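Local coordinates for pesticidal crystal protein Cry2Aa (PDB 1I5P), which lyses midgut epithelial cells of mosquito and moth larvae after binding to them, acting as an insecticidal delta-endotoxin, at residues Leu212-Tyr215 and Thr216-Tyr219. Residues are numbered along the deposited sequence; the frame is centred on the assembly and turned at random.
Sequences LRNY and TRDY
OD1 of N214 lies over one face of the R217 guanidinium, 3.5 Å from NH2 of R217, with the amide and guanidinium planes 8° from parallel. At its edge, in plane, the R217 guanidinium meets the carboxylate of D218 and a water. The guanidinium of R213 is turned almost perpendicular to that of R217 and receives NH2 of R217 and the same water at its edge. The Y219 ring takes the Y215 carbonyl over one face, with O of Y215 3.2 Å from CG of Y219, while its hydroxyl lies 3.3 Å from CD2 of Y215; the two rings are oblique.

These neighbours illustrate how the i to i+4 spacing of helix 202-232 brings like side chains of successive turns together, polar groups on one flank and tyrosines on another. Backbone bonds from T216, R217, D218 and Y219 each reach four residues back. L212 O accepts twice, from T216 N and from T216 OG1 at 2.5 Å, because chi1 of -72° sets that hydroxyl beside its own backbone N, facing the preceding turn.

On the flank bearing the arginines, R217 bends at chi2 and chi3, and its NH1 donates nearly straight (172°) to OD1 of D218 in a salt bridge. R213 NH1 gives a hydrogen bond to OD1 of N214, and R213 NH2 another to the carbonyl of N577. The aromatic flank faces the neighbouring helices of the toxin's N-terminal helical bundle: Y215 and Y219 both meet H184 of helix 170-193, Y219 through a hydrogen bond between its hydroxyl and ND1 of H184.

Although NH1 of R213 and NH2 of R217 are 3.7 Å apart, the water accepts from both, and D218 probably offsets part of the positive charge, which probably lets the two arginines share this flank.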
ATOM      1  N   LEU A 212      13.154  -1.846  20.359  1.00 17.33           N
ATOM      2  CA  LEU A 212      12.201  -2.020  19.270  1.00 16.93           C
ATOM      3  C   LEU A 212      11.448  -0.720  19.006  1.00 16.83           C
ATOM      4  O   LEU A 212      11.309  -0.290  17.862  1.00 14.10           O
ATOM      5  CB  LEU A 212      11.203  -3.135  19.597  1.00 15.92           C
ATOM      6  CG  LEU A 212      10.258  -3.505  18.443  1.00 18.94           C
ATOM      7  CD1 LEU A 212      11.073  -3.966  17.239  1.00 16.97           C
ATOM      8  CD2 LEU A 212       9.293  -4.604  18.885  1.00 15.00           C
ATOM      9  N   ARG A 213      10.968  -0.089  20.071  1.00 16.39           N
ATOM     10  CA  ARG A 213      10.240   1.158  19.918  1.00 18.04           C
ATOM     11  C   ARG A 213      11.142   2.294  19.441  1.00 16.88           C
ATOM     12  O   ARG A 213      10.850   2.945  18.434  1.00 13.75           O
ATOM     13  CB  ARG A 213       9.581   1.578  21.233  1.00 19.00           C
ATOM     14  CG  ARG A 213       8.823   2.908  21.120  1.00 23.15           C
ATOM     15  CD  ARG A 213       8.747   3.627  22.460  1.00 27.79           C
ATOM     16  NE  ARG A 213       7.985   4.877  22.395  1.00 31.61           N
ATOM     17  CZ  ARG A 213       8.489   6.071  22.083  1.00 31.18           C
ATOM     18  NH1 ARG A 213       9.777   6.213  21.798  1.00 31.63           N
ATOM     19  NH2 ARG A 213       7.696   7.134  22.067  1.00 30.07           N
ATOM     20  N   ASN A 214      12.232   2.533  20.163  1.00 17.17           N
ATOM     21  CA  ASN A 214      13.139   3.632  19.822  1.00 18.39           C
ATOM     22  C   ASN A 214      13.799   3.529  18.460  1.00 18.11           C
ATOM     23  O   ASN A 214      13.913   4.529  17.753  1.00 18.51           O
ATOM     24  CB  ASN A 214      14.206   3.797  20.908  1.00 18.36           C
ATOM     25  CG  ASN A 214      13.613   4.211  22.247  1.00 22.01           C
ATOM     26  OD1 ASN A 214      12.497   4.723  22.312  1.00 25.30           O
ATOM     27  ND2 ASN A 214      14.367   4.002  23.319  1.00 24.47           N
ATOM     28  N   TYR A 215      14.234   2.336  18.077  1.00 16.59           N
ATOM     29  CA  TYR A 215      14.860   2.198  16.771  1.00 15.95           C
ATOM     30  C   TYR A 215      13.814   2.260  15.660  1.00 15.54           C
ATOM     31  O   TYR A 215      14.087   2.766  14.576  1.00 14.52           O
ATOM     32  CB  TYR A 215      15.689   0.912  16.707  1.00 17.77           C
ATOM     33  CG  TYR A 215      17.011   1.051  17.442  1.00 16.87           C
ATOM     34  CD1 TYR A 215      17.216   0.445  18.678  1.00 16.07           C
ATOM     35  CD2 TYR A 215      18.039   1.841  16.918  1.00 17.77           C
ATOM     36  CE1 TYR A 215      18.412   0.620  19.381  1.00 17.29           C
ATOM     37  CE2 TYR A 215      19.236   2.025  17.609  1.00 17.19           C
ATOM     38  CZ  TYR A 215      19.417   1.411  18.840  1.00 19.81           C
ATOM     39  OH  TYR A 215      20.605   1.588  19.514  1.00 20.64           O
ATOM     40  N   THR A 216      12.609   1.771  15.933  1.00 15.59           N
ATOM     41  CA  THR A 216      11.544   1.839  14.933  1.00 15.33           C
ATOM     42  C   THR A 216      11.298   3.321  14.649  1.00 16.40           C
ATOM     43  O   THR A 216      11.106   3.732  13.505  1.00 15.23           O
ATOM     44  CB  THR A 216      10.232   1.196  15.452  1.00 15.10           C
ATOM     45  OG1 THR A 216      10.382  -0.230  15.493  1.00 11.42           O
ATOM     46  CG2 THR A 216       9.061   1.558  14.552  1.00 12.64           C
ATOM     47  N   ARG A 217      11.313   4.118  15.711  1.00 16.19           N
ATOM     48  CA  ARG A 217      11.114   5.550  15.588  1.00 17.44           C
ATOM     49  C   ARG A 217      12.216   6.188  14.739  1.00 17.03           C
ATOM     50  O   ARG A 217      11.936   6.850  13.740  1.00 14.70           O
ATOM     51  CB  ARG A 217      11.075   6.185  16.980  1.00 19.58           C
ATOM     52  CG  ARG A 217      11.255   7.696  16.997  1.00 23.59           C
ATOM     53  CD  ARG A 217      12.517   8.051  17.762  1.00 27.56           C
ATOM     54  NE  ARG A 217      12.275   8.180  19.193  1.00 28.29           N
ATOM     55  CZ  ARG A 217      13.184   7.951  20.135  1.00 28.82           C
ATOM     56  NH1 ARG A 217      14.409   7.564  19.808  1.00 27.20           N
ATOM     57  NH2 ARG A 217      12.868   8.128  21.408  1.00 29.88           N
ATOM     58  N   ASP A 218      13.467   5.976  15.132  1.00 17.22           N
ATOM     59  CA  ASP A 218      14.601   6.549  14.408  1.00 17.14           C
ATOM     60  C   ASP A 218      14.643   6.152  12.937  1.00 16.45           C
ATOM     61  O   ASP A 218      14.782   7.005  12.053  1.00 14.82           O
ATOM     62  CB  ASP A 218      15.917   6.138  15.070  1.00 18.04           C
ATOM     63  CG  ASP A 218      16.046   6.656  16.490  1.00 18.97           C
ATOM     64  OD1 ASP A 218      15.213   7.488  16.895  1.00 18.97           O
ATOM     65  OD2 ASP A 218      16.982   6.233  17.197  1.00 22.53           O
ATOM     66  N   TYR A 219      14.534   4.855  12.678  1.00 15.09           N
ATOM     67  CA  TYR A 219      14.574   4.357  11.316  1.00 15.23           C
ATOM     68  C   TYR A 219      13.357   4.787  10.504  1.00 14.53           C
ATOM     69  O   TYR A 219      13.478   5.110   9.323  1.00 15.81           O
ATOM     70  CB  TYR A 219      14.694   2.834  11.328  1.00 15.71           C
ATOM     71  CG  TYR A 219      15.935   2.318  12.032  1.00 16.34           C
ATOM     72  CD1 TYR A 219      16.025   0.983  12.415  1.00 14.42           C
ATOM     73  CD2 TYR A 219      17.016   3.158  12.314  1.00 16.32           C
ATOM     74  CE1 TYR A 219      17.152   0.493  13.058  1.00 16.16           C
ATOM     75  CE2 TYR A 219      18.159   2.675  12.961  1.00 14.46           C
ATOM     76  CZ  TYR A 219      18.216   1.342  13.332  1.00 16.26           C
ATOM     77  OH  TYR A 219      19.315   0.845  13.995  1.00 15.38           O
TER
HETATM   78  O   HOH W   1      10.271   9.005  21.523  1.00 26.17           O